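Local structure of aldehyde dehydrogenase (Listeria monocytogenes, 3K9D) at residues Q12-R15 and N16-S20; F141-P145 and N146-A150; A165-K169 and G170-C174; K392-S395 and R396-V399; N400-G403 and A404-G407. The protein probably catalyses the oxidation of an aldehyde or oxo group with NAD or NADP as electron acceptor. All coordinates share one frame; numbering follows the deposited sequence.

Contact 1: Q12-R15 and N16-S20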
loop_
_atom_site.group_PDB
_atom_site.type_symbol
_atom_site.label_atom_id
_atom_site.label_comp_id
_atom_site.label_asym_id
_atom_site.label_seq_id
_atom_site.Cartn_x
_atom_site.Cartn_y
_atom_site.Cartn_z
ATOM N N GLN A 12 2.875 5.858 27.657
ATOM C CA GLN A 12 3.999 6.783 27.818
ATOM C C GLN A 12 5.263 6.256 27.141
ATOM O O GLN A 12 5.925 6.991 26.409
ATOM C CB GLN A 12 4.286 7.054 29.296
ATOM C CG GLN A 12 5.331 8.165 29.530
ATOM C CD GLN A 12 4.797 9.551 29.202
ATOM O OE1 GLN A 12 4.145 10.178 30.034
ATOM N NE2 GLN A 12 5.072 10.034 27.994
ATOM N N GLU A 13 5.553 4.969 27.346
ATOM C CA GLU A 13 6.765 4.357 26.811
ATOM C C GLU A 13 6.797 4.422 25.298
ATOM O O GLU A 13 7.796 4.799 24.708
ATOM C CB GLU A 13 6.878 2.910 27.261
ATOM C CG GLU A 13 8.299 2.387 27.196
ATOM C CD GLU A 13 8.369 0.881 27.098
ATOM O OE1 GLU A 13 7.336 0.199 27.309
ATOM O OE2 GLU A 13 9.472 0.382 26.805
ATOM N N VAL A 14 5.677 4.053 24.689
ATOM C CA VAL A 14 5.503 4.032 23.244
ATOM C C VAL A 14 5.705 5.418 22.585
ATOM O O VAL A 14 6.409 5.534 21.582
ATOM C CB VAL A 14 4.132 3.408 22.916
ATOM C CG1 VAL A 14 3.754 3.643 21.494
ATOM C CG2 VAL A 14 4.174 1.915 23.221
ATOM N N ARG A 15 5.104 6.453 23.162
ATOM C CA ARG A 15 5.367 7.842 22.754
ATOM C C ARG A 15 6.853 8.253 22.880
ATOM O O ARG A 15 7.371 8.929 22.002
ATOM C CB ARG A 15 4.495 8.804 23.559
ATOM C CG ARG A 15 2.994 8.582 23.406
ATOM C CD ARG A 15 2.235 9.652 24.160
ATOM N NE ARG A 15 0.816 9.356 24.321
ATOM C CZ ARG A 15 -0.009 10.044 25.116
ATOM N NH1 ARG A 15 0.444 11.048 25.845
ATOM N NH2 ARG A 15 -1.296 9.717 25.193
ATOM N N ASN A 16 7.529 7.821 23.945
ATOM C CA ASN A 16 8.975 8.071 24.102
ATOM C C ASN A 16 9.787 7.339 23.032
ATOM O O ASN A 16 10.641 7.930 22.380
ATOM C CB ASN A 16 9.470 7.673 25.500
ATOM C CG ASN A 16 8.834 8.493 26.610
ATOM O OD1 ASN A 16 8.423 9.632 26.405
ATOM N ND2 ASN A 16 8.760 7.911 27.798
ATOM N N LEU A 17 9.484 6.058 22.855
ATOM C CA LEU A 17 10.107 5.209 21.838
ATOM C C LEU A 17 9.930 5.709 20.401
ATOM O O LEU A 17 10.870 5.689 19.618
ATOM C CB LEU A 17 9.581 3.764 21.969
ATOM C CG LEU A 17 9.992 2.992 23.233
ATOM C CD1 LEU A 17 9.266 1.659 23.308
ATOM C CD2 LEU A 17 11.483 2.788 23.294
ATOM N N ILE A 18 8.723 6.154 20.061
ATOM C CA ILE A 18 8.454 6.753 18.751
ATOM C C ILE A 18 9.247 8.067 18.544
ATOM O O ILE A 18 9.861 8.267 17.492
ATOM C CB ILE A 18 6.929 6.948 18.536
ATOM C CG1 ILE A 18 6.264 5.602 18.258
ATOM C CG2 ILE A 18 6.635 7.927 17.391
ATOM C CD1 ILE A 18 4.785 5.641 18.426
ATOM N N GLU A 19 9.262 8.907 19.577
ATOM C CA GLU A 19 10.011 10.175 19.600
ATOM C C GLU A 19 11.521 10.009 19.337
ATOM O O GLU A 19 12.111 10.787 18.576
ATOM C CB GLU A 19 9.795 10.866 20.951
ATOM C CG GLU A 19 10.246 12.314 21.038
ATOM C CD GLU A 19 10.263 12.830 22.471
ATOM O OE1 GLU A 19 10.892 12.182 23.336
ATOM O OE2 GLU A 19 9.654 13.891 22.735
ATOM N N SER A 20 12.128 9.011 19.982
ATOM C CA SER A 20 13.543 8.683 19.787
ATOM C C SER A 20 13.773 8.121 18.393
ATOM O O SER A 20 14.742 8.476 17.730
ATOM C CB SER A 20 14.016 7.658 20.827
ATOM O OG SER A 20 14.114 8.232 22.112
#
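Val14 and Ile18, one turn apart on the amino-terminal alpha helix 6-28, touch through CG1 of the valine and CD1 of the isoleucine at 3.8 Å. They are a worked example of how an i to i+4 spacing brings branched side chains together on one face of a helix. On a second face CD1 of Leu17 leans against the carboxylate end of Glu13, 3.7 Å from OE2; CG of Leu17 stands beside its own nitrogen (chi1 -68°), which turns the branch back along the helix to its partner. On a third face the amides of Gln12 and Asn16 lie nearly parallel, their planes 8° apart, but NE2 of Gln12 stays a loose 3.7 Å from OD1 of Asn16. Beneath these pairs the helical backbone bonds set the spacing, with Leu17 N to Glu13 O and Ile18 N to Val14 O both 2.8 Å. Further out, Leu186 of helix 180-188 packs on Val14 and Ile18. Two polar ends look beyond the helix: Glu13 OE2 is hydrogen-bonded to Thr176 OG1, and Arg15 NE to Gln185 OE1. One turn along, Ser20 OG makes a weak hydrogen bond to Asn16 O at 3.5 Å.

Contact 2: F141-P145 and N146-A150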
loop_
_atom_site.group_PDB
_atom_site.type_symbol
_atom_site.label_atom_id
_atom_site.label_comp_id
_atom_site.label_asym_id
_atom_site.label_seq_id
_atom_site.Cartn_x
_atom_site.Cartn_y
_atom_site.Cartn_z
ATOM N N PHE A 141 9.273 -2.002 17.977
ATOM C CA PHE A 141 8.571 -3.277 18.047
ATOM C C PHE A 141 7.518 -3.381 19.128
ATOM O O PHE A 141 7.692 -2.898 20.247
ATOM C CB PHE A 141 9.554 -4.459 18.174
ATOM C CG PHE A 141 10.418 -4.658 16.952
ATOM C CD1 PHE A 141 9.878 -5.182 15.783
ATOM C CD2 PHE A 141 11.749 -4.298 16.964
ATOM C CE1 PHE A 141 10.662 -5.365 14.638
ATOM C CE2 PHE A 141 12.541 -4.465 15.830
ATOM C CZ PHE A 141 11.989 -5.004 14.664
ATOM N N SER A 142 6.430 -4.052 18.752
ATOM C CA SER A 142 5.414 -4.526 19.668
ATOM C C SER A 142 5.581 -6.040 19.846
ATOM O O SER A 142 5.275 -6.815 18.934
ATOM C CB SER A 142 4.016 -4.221 19.119
ATOM O OG SER A 142 3.038 -4.641 20.034
ATOM N N PRO A 143 6.085 -6.459 21.018
ATOM C CA PRO A 143 6.290 -7.879 21.315
ATOM C C PRO A 143 5.025 -8.591 21.765
ATOM O O PRO A 143 4.229 -8.037 22.524
ATOM C CB PRO A 143 7.331 -7.853 22.452
ATOM C CG PRO A 143 7.095 -6.545 23.141
ATOM C CD PRO A 143 6.536 -5.587 22.123
ATOM N N HIS A 144 4.832 -9.811 21.281
ATOM C CA HIS A 144 3.803 -10.671 21.830
ATOM C C HIS A 144 4.256 -10.952 23.259
ATOM O O HIS A 144 5.437 -11.222 23.473
ATOM C CB HIS A 144 3.671 -11.953 21.003
ATOM C CG HIS A 144 2.468 -12.774 21.347
ATOM N ND1 HIS A 144 2.316 -13.399 22.567
ATOM C CD2 HIS A 144 1.361 -13.078 20.628
ATOM C CE1 HIS A 144 1.159 -14.038 22.593
ATOM N NE2 HIS A 144 0.565 -13.866 21.426
ATOM N N PRO A 145 3.340 -10.821 24.248
ATOM C CA PRO A 145 3.716 -10.931 25.663
ATOM C C PRO A 145 4.300 -12.293 26.057
ATOM O O PRO A 145 5.096 -12.365 26.996
ATOM C CB PRO A 145 2.398 -10.665 26.409
ATOM C CG PRO A 145 1.325 -10.911 25.421
ATOM C CD PRO A 145 1.901 -10.527 24.093
ATOM N N ASN A 146 3.948 -13.339 25.306
ATOM C CA ASN A 146 4.498 -14.680 25.516
ATOM C C ASN A 146 5.914 -14.887 24.983
ATOM O O ASN A 146 6.510 -15.947 25.187
ATOM C CB ASN A 146 3.543 -15.738 24.962
ATOM C CG ASN A 146 2.246 -15.794 25.735
ATOM O OD1 ASN A 146 2.172 -15.326 26.875
ATOM N ND2 ASN A 146 1.221 -16.366 25.129
ATOM N N ALA A 147 6.452 -13.872 24.315
ATOM C CA ALA A 147 7.810 -13.928 23.785
ATOM C C ALA A 147 8.613 -12.679 24.142
ATOM O O ALA A 147 9.611 -12.385 23.486
ATOM C CB ALA A 147 7.779 -14.133 22.273
ATOM N N LEU A 148 8.187 -11.966 25.187
ATOM C CA LEU A 148 8.751 -10.654 25.540
ATOM C C LEU A 148 10.272 -10.676 25.711
ATOM O O LEU A 148 10.978 -9.916 25.049
ATOM C CB LEU A 148 8.073 -10.088 26.797
ATOM C CG LEU A 148 8.557 -8.743 27.373
ATOM C CD1 LEU A 148 8.314 -7.617 26.389
ATOM C CD2 LEU A 148 7.855 -8.435 28.686
ATOM N N LYS A 149 10.755 -11.579 26.565
ATOM C CA LYS A 149 12.166 -11.674 26.920
ATOM C C LYS A 149 13.090 -11.970 25.731
ATOM O O LYS A 149 14.139 -11.338 25.583
ATOM C CB LYS A 149 12.347 -12.715 28.027
ATOM C CG LYS A 149 12.014 -12.196 29.432
ATOM C CD LYS A 149 11.692 -13.359 30.367
ATOM C CE LYS A 149 12.185 -13.109 31.780
ATOM N NZ LYS A 149 11.876 -14.281 32.649
ATOM N N ALA A 150 12.678 -12.911 24.894
ATOM C CA ALA A 150 13.420 -13.310 23.698
ATOM C C ALA A 150 13.475 -12.191 22.658
ATOM O O ALA A 150 14.510 -11.970 22.016
ATOM C CB ALA A 150 12.797 -14.577 23.098
#
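The imidazole ring of His144 meets the backbone of Asn146 at its edge: Asn146 N gives its hydrogen to ND1 at 3.2 Å and lies only 5° out of the ring plane. ND1 is thus the acceptor in this bond. Alongside the ring, the side chain of Asn146 points the same way, with its amide turned 45° from the ring plane and ND2 3.4 Å from CE1 of His144. The ring reaches this place because CG of His144 is anti to the backbone nitrogen (chi1 -169°), next to the carbonyl carbon and hence near the chain that follows. That same residue holds the turn by its backbone as well: Ala147 N bonds to His144 O at 3.0 Å, approaching from well above the carbonyl plane. On the apolar side, CG of Pro143 and CD1 of Leu148 lie side by side at 3.6 Å. Glu61 receives two amides of the first helical turn, OE2 from Lys149 N and OE1 from Ala150 N. The turn, with Ala147 at the N-cap, carries strand 138-143 into helix 148-164, the first half of a beta-alpha-beta crossover to strand 172-174, consistent with the Rossmann-like cofactor domain of aldehyde dehydrogenases.

Contact 3: A165-K169 and G170-C174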
loop_
_atom_site.group_PDB
_atom_site.type_symbol
_atom_site.label_atom_id
_atom_site.label_comp_id
_atom_site.label_asym_id
_atom_site.label_seq_id
_atom_site.Cartn_x
_atom_site.Cartn_y
_atom_site.Cartn_z
ATOM N N ALA A 165 28.302 -0.027 14.601
ATOM C CA ALA A 165 28.504 0.206 13.171
ATOM C C ALA A 165 28.157 1.638 12.701
ATOM O O ALA A 165 28.343 1.965 11.524
ATOM C CB ALA A 165 27.689 -0.801 12.378
ATOM N N GLY A 166 27.630 2.471 13.602
ATOM C CA GLY A 166 27.317 3.867 13.277
ATOM C C GLY A 166 25.872 4.319 13.436
ATOM O O GLY A 166 25.585 5.518 13.372
ATOM N N CYS A 167 24.961 3.368 13.627
ATOM C CA CYS A 167 23.541 3.657 13.768
ATOM C C CYS A 167 23.211 4.520 14.995
ATOM O O CYS A 167 23.745 4.289 16.080
ATOM C CB CYS A 167 22.753 2.348 13.817
ATOM S SG CYS A 167 20.977 2.507 13.741
ATOM N N PRO A 168 22.332 5.528 14.818
ATOM C CA PRO A 168 21.861 6.346 15.936
ATOM C C PRO A 168 21.110 5.511 16.965
ATOM O O PRO A 168 20.368 4.605 16.588
ATOM C CB PRO A 168 20.869 7.307 15.270
ATOM C CG PRO A 168 21.202 7.279 13.837
ATOM C CD PRO A 168 21.734 5.951 13.537
ATOM N N LYS A 169 21.320 5.818 18.243
ATOM C CA LYS A 169 20.563 5.239 19.358
ATOM C C LYS A 169 19.076 5.523 19.182
ATOM O O LYS A 169 18.696 6.604 18.722
ATOM C CB LYS A 169 20.998 5.898 20.665
ATOM C CG LYS A 169 21.403 4.964 21.778
ATOM C CD LYS A 169 22.909 4.781 21.783
ATOM C CE LYS A 169 23.635 5.878 22.555
ATOM N NZ LYS A 169 23.668 5.598 24.019
ATOM N N GLY A 170 18.239 4.562 19.544
ATOM C CA GLY A 170 16.787 4.738 19.453
ATOM C C GLY A 170 16.165 4.398 18.110
ATOM O O GLY A 170 14.926 4.379 17.981
ATOM N N ALA A 171 17.014 4.118 17.117
ATOM C CA ALA A 171 16.560 3.690 15.789
ATOM C C ALA A 171 15.979 2.294 15.794
ATOM O O ALA A 171 15.168 1.963 14.939
ATOM C CB ALA A 171 17.687 3.770 14.787
ATOM N N ILE A 172 16.413 1.466 16.739
ATOM C CA ILE A 172 15.879 0.098 16.875
ATOM C C ILE A 172 15.469 -0.113 18.322
ATOM O O ILE A 172 16.319 -0.139 19.219
ATOM C CB ILE A 172 16.922 -0.988 16.453
ATOM C CG1 ILE A 172 17.389 -0.749 15.009
ATOM C CG2 ILE A 172 16.344 -2.400 16.658
ATOM C CD1 ILE A 172 18.764 -1.252 14.728
ATOM N N SER A 173 14.172 -0.229 18.557
ATOM C CA SER A 173 13.663 -0.305 19.916
ATOM C C SER A 173 12.482 -1.256 20.040
ATOM O O SER A 173 11.971 -1.758 19.041
ATOM C CB SER A 173 13.315 1.102 20.447
ATOM O OG SER A 173 12.278 1.703 19.679
ATOM N N CYS A 174 12.040 -1.480 21.273
ATOM C CA CYS A 174 10.967 -2.415 21.548
ATOM C C CYS A 174 10.264 -1.979 22.816
ATOM O O CYS A 174 10.932 -1.588 23.781
ATOM C CB CYS A 174 11.562 -3.821 21.750
ATOM S SG CYS A 174 10.389 -5.196 21.868
HETATM O O HOH W 1 19.464 1.774 17.489
#
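Apolar packing comes first: SG of Cys167 rests against CB of Ala171 at 3.7 Å, with CD1 of Ile172 more distant at 4.5 Å. The sulfur is directed there by chi1 of -171°, which sets it opposite the backbone nitrogen and beside the carbonyl carbon, toward the returning chain. CB of Ala171 is wedged at the same time against the carbonyl three residues earlier, 3.3 Å from Pro168 O. Ile39 of helix 33-49 and Ala162 of helix 148-164 touch Cys167 as well, so the small cluster joins the loop to two helices.

Hydrogen bonding centres on Pro168 O. Ala171 N reaches it in a weak bond of 3.4 Å, closing a type II beta turn from Pro168 to Ala171; Gly170 occupies its third position with the positive phi (87°) that such a turn favours. The turn is the final bend of the helix-to-strand link in a beta-alpha-beta unit, following a Schellman motif in which Gly166 ends helix 148-164. A water bridges the next step, donating to Pro168 O at 3.1 Å and accepting from Ile172 N at 3.2 Å, and thus binds the turn to the start of the strand.

Sheet pairing takes over from there, as Ala171 and Ser173 form backbone hydrogen bonds with Ile139 of strand 138-143. Ile172 O is hydrogen-bonded to Ser159 OG of the preceding helix.

Contact 4: K392-S395 and R396-V399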
loop_
_atom_site.group_PDB
_atom_site.type_symbol
_atom_site.label_atom_id
_atom_site.label_comp_id
_atom_site.label_asym_id
_atom_site.label_seq_id
_atom_site.Cartn_x
_atom_site.Cartn_y
_atom_site.Cartn_z
ATOM N N LYS A 392 -6.023 -19.971 -8.815
ATOM C CA LYS A 392 -6.065 -20.165 -7.350
ATOM C C LYS A 392 -5.899 -18.838 -6.623
ATOM O O LYS A 392 -4.921 -18.123 -6.866
ATOM C CB LYS A 392 -4.984 -21.155 -6.875
ATOM C CG LYS A 392 -5.032 -22.575 -7.491
ATOM C CD LYS A 392 -6.235 -23.391 -7.057
ATOM C CE LYS A 392 -7.356 -23.350 -8.088
ATOM N NZ LYS A 392 -7.030 -23.831 -9.471
ATOM N N PRO A 393 -6.849 -18.499 -5.719
ATOM C CA PRO A 393 -6.804 -17.164 -5.098
ATOM C C PRO A 393 -5.754 -17.050 -3.983
ATOM O O PRO A 393 -6.092 -16.971 -2.798
ATOM C CB PRO A 393 -8.227 -16.974 -4.564
ATOM C CG PRO A 393 -8.718 -18.399 -4.271
ATOM C CD PRO A 393 -7.983 -19.314 -5.234
ATOM N N VAL A 394 -4.487 -17.057 -4.373
ATOM C CA VAL A 394 -3.357 -16.940 -3.437
ATOM C C VAL A 394 -2.364 -15.927 -3.972
ATOM O O VAL A 394 -2.443 -15.543 -5.129
ATOM C CB VAL A 394 -2.612 -18.300 -3.184
ATOM C CG1 VAL A 394 -3.529 -19.316 -2.501
ATOM C CG2 VAL A 394 -2.009 -18.862 -4.468
ATOM N N SER A 395 -1.430 -15.506 -3.130
ATOM C CA SER A 395 -0.365 -14.603 -3.557
ATOM C C SER A 395 0.939 -15.327 -3.834
ATOM O O SER A 395 1.809 -14.818 -4.550
ATOM C CB SER A 395 -0.146 -13.518 -2.518
ATOM O OG SER A 395 -1.350 -12.791 -2.320
ATOM N N ARG A 396 1.077 -16.516 -3.257
ATOM C CA ARG A 396 2.253 -17.341 -3.510
ATOM C C ARG A 396 1.799 -18.766 -3.785
ATOM O O ARG A 396 1.157 -19.395 -2.957
ATOM C CB ARG A 396 3.292 -17.244 -2.361
ATOM C CG ARG A 396 2.748 -17.550 -0.971
ATOM C CD ARG A 396 3.598 -17.025 0.186
ATOM N NE ARG A 396 3.882 -15.596 0.118
ATOM C CZ ARG A 396 3.014 -14.597 0.312
ATOM N NH1 ARG A 396 1.743 -14.821 0.591
ATOM N NH2 ARG A 396 3.440 -13.341 0.220
ATOM N N LEU A 397 2.106 -19.262 -4.976
ATOM C CA LEU A 397 1.778 -20.640 -5.310
ATOM C C LEU A 397 3.045 -21.463 -5.483
ATOM O O LEU A 397 3.858 -21.229 -6.366
ATOM C CB LEU A 397 0.893 -20.720 -6.550
ATOM C CG LEU A 397 -0.103 -21.881 -6.607
ATOM C CD1 LEU A 397 -1.195 -21.516 -7.575
ATOM C CD2 LEU A 397 0.541 -23.176 -7.022
ATOM N N LEU A 398 3.197 -22.454 -4.624
ATOM C CA LEU A 398 4.452 -23.180 -4.564
ATOM C C LEU A 398 4.407 -24.471 -5.363
ATOM O O LEU A 398 3.446 -25.219 -5.280
ATOM C CB LEU A 398 4.842 -23.411 -3.114
ATOM C CG LEU A 398 4.805 -22.112 -2.312
ATOM C CD1 LEU A 398 5.005 -22.432 -0.870
ATOM C CD2 LEU A 398 5.823 -21.067 -2.807
ATOM N N VAL A 399 5.444 -24.687 -6.175
ATOM C CA VAL A 399 5.535 -25.872 -7.005
ATOM C C VAL A 399 6.732 -26.723 -6.572
ATOM O O VAL A 399 7.870 -26.235 -6.536
ATOM C CB VAL A 399 5.611 -25.524 -8.516
ATOM C CG1 VAL A 399 5.572 -26.790 -9.365
ATOM C CG2 VAL A 399 4.461 -24.573 -8.927
#
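The corner leading into strand 396-399, an outermost strand of the chain's parallel sheet, is packed by Val394 and Leu397 across the bend at Ser395. CG2 of Val394 lies 4.0 Å from CB of Leu397 and also covers the peptide between them, 3.5 Å from Arg396 O. CD1 of Leu397 meets CB of Lys392 at 3.9 Å; the lysine chain then bends away and its end makes a cation-pi contact with Phe388. An inverse gamma turn centred on Pro393 shapes the approach, with Val394 N bonded to Lys392 O at 2.7 Å. Arg396 has CG between its backbone nitrogen and carbonyl carbon (chi1 54°), and a second bend at chi3 folds the guanidinium back until NH1 is 3.9 Å from CB of Ser395, an oblique approach. Its NH1 is bonded to Gly421 O and its NH2 to Asn433 OD1, while Ser395 OG bonds to Gly372 O. In the second subunit a strand runs parallel to 396-399 and continues the sheet, and Arg443 NE of that subunit bonds to Val394 O. No hydrogen bond joins the two segments, so across the bend they meet by apolar contact, while the buried guanidinium, probably charged, is held by neutral oxygens of other loops.

Contact 5: N400-G403 and A404-G407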
loop_
_atom_site.group_PDB
_atom_site.type_symbol
_atom_site.label_atom_id
_atom_site.label_comp_id
_atom_site.label_asym_id
_atom_site.label_seq_id
_atom_site.Cartn_x
_atom_site.Cartn_y
_atom_site.Cartn_z
ATOM N N ASN A 400 6.447 -27.981 -6.238
ATOM C CA ASN A 400 7.464 -29.013 -5.937
ATOM C C ASN A 400 8.462 -28.593 -4.854
ATOM O O ASN A 400 9.676 -28.658 -5.049
ATOM C CB ASN A 400 8.189 -29.457 -7.221
ATOM C CG ASN A 400 7.265 -30.141 -8.210
ATOM O OD1 ASN A 400 6.283 -30.758 -7.835
ATOM N ND2 ASN A 400 7.601 -30.065 -9.470
ATOM N N THR A 401 7.936 -28.163 -3.716
ATOM C CA THR A 401 8.770 -27.591 -2.669
ATOM C C THR A 401 7.984 -27.733 -1.372
ATOM O O THR A 401 6.760 -27.867 -1.425
ATOM C CB THR A 401 9.186 -26.091 -3.004
ATOM O OG1 THR A 401 10.390 -25.726 -2.300
ATOM C CG2 THR A 401 8.072 -25.086 -2.726
ATOM N N PRO A 402 8.680 -27.768 -0.218
ATOM C CA PRO A 402 8.000 -27.680 1.083
ATOM C C PRO A 402 7.282 -26.336 1.255
ATOM O O PRO A 402 7.875 -25.293 0.998
ATOM C CB PRO A 402 9.147 -27.775 2.101
ATOM C CG PRO A 402 10.373 -28.097 1.351
ATOM C CD PRO A 402 10.144 -27.930 -0.089
ATOM N N GLY A 403 6.026 -26.368 1.698
ATOM C CA GLY A 403 5.206 -25.148 1.859
ATOM C C GLY A 403 5.792 -24.041 2.722
ATOM O O GLY A 403 5.867 -22.902 2.290
ATOM N N ALA A 404 6.211 -24.382 3.937
ATOM C CA ALA A 404 6.753 -23.421 4.902
ATOM C C ALA A 404 8.020 -22.755 4.386
ATOM O O ALA A 404 8.189 -21.542 4.489
ATOM C CB ALA A 404 7.056 -24.126 6.218
ATOM N N LEU A 405 8.886 -23.588 3.816
ATOM C CA LEU A 405 10.202 -23.228 3.362
ATOM C C LEU A 405 10.154 -22.566 1.980
ATOM O O LEU A 405 10.959 -21.701 1.676
ATOM C CB LEU A 405 11.081 -24.490 3.334
ATOM C CG LEU A 405 11.811 -25.031 4.577
ATOM C CD1 LEU A 405 11.090 -24.842 5.915
ATOM C CD2 LEU A 405 12.124 -26.519 4.362
ATOM N N GLY A 406 9.214 -22.972 1.139
ATOM C CA GLY A 406 9.090 -22.350 -0.174
ATOM C C GLY A 406 8.392 -20.998 -0.129
ATOM O O GLY A 406 8.771 -20.076 -0.857
ATOM N N GLY A 407 7.395 -20.877 0.750
ATOM C CA GLY A 407 6.578 -19.651 0.889
ATOM C C GLY A 407 7.338 -18.459 1.428
ATOM O O GLY A 407 7.083 -17.311 1.030
#
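Pro402 and Leu405 pack at the start of the short helix 403-407, for which Pro402 is the N-cap residue: CG of the proline lies 3.8 Å from CD2 of the leucine, and CB of the proline 3.9 Å from the same methyl. The tight part lies on the glycine side. Gly406 N reaches Pro402 O at 2.7 Å, coming nearly along the C=O axis, and Gly407 N follows to Gly403 O at 3.0 Å, tilted 31° from the carbonyl plane. With no side chain on Gly406, its CA can come within 3.9 Å of CG2 of Thr401; that methyl sits between the threonine's nitrogen and carbonyl carbon, while OG1, opposite the nitrogen (chi1 -157°), bonds to Thr411 OG1. By contrast, the outer end at Asn400 is partly exposed and plays no part in this packing; ND2 of Asn400 bonds instead to Ser379 O. The first helical amides are met from other parts of the chain, Gly403 N by Glu254 OE2 and Ala404 N by Ser242 OG. Toward the subunit interface, Leu405 packs on Leu452 of the second subunit, and its CB lies 4.0 Å from Pro402 O.

The five contacts fall into two groups on opposite sides of the chain's centre. Contacts 1, 2 and 3 come first along the chain, with centres 14 to 19 Å apart. Contacts 2 and 3 stand at the two ends of helix 148-164, and their strands, 138-143 and 172-174, are neighbours in the mixed sheet, joined by a probable hydrogen bond from Phe141 N to Ser173 O. Helix 6-28 covers this edge, where Leu17 of contact 1 packs on Ser173 and Cys174. Contacts 4 and 5 follow directly on one another, centres 11 Å apart, with Leu398 packed against Gly403 and Gly407. Contact 4 ends in the parallel sheet's outer strand, and contact 5 is the loop and helix after it; both meet the second subunit.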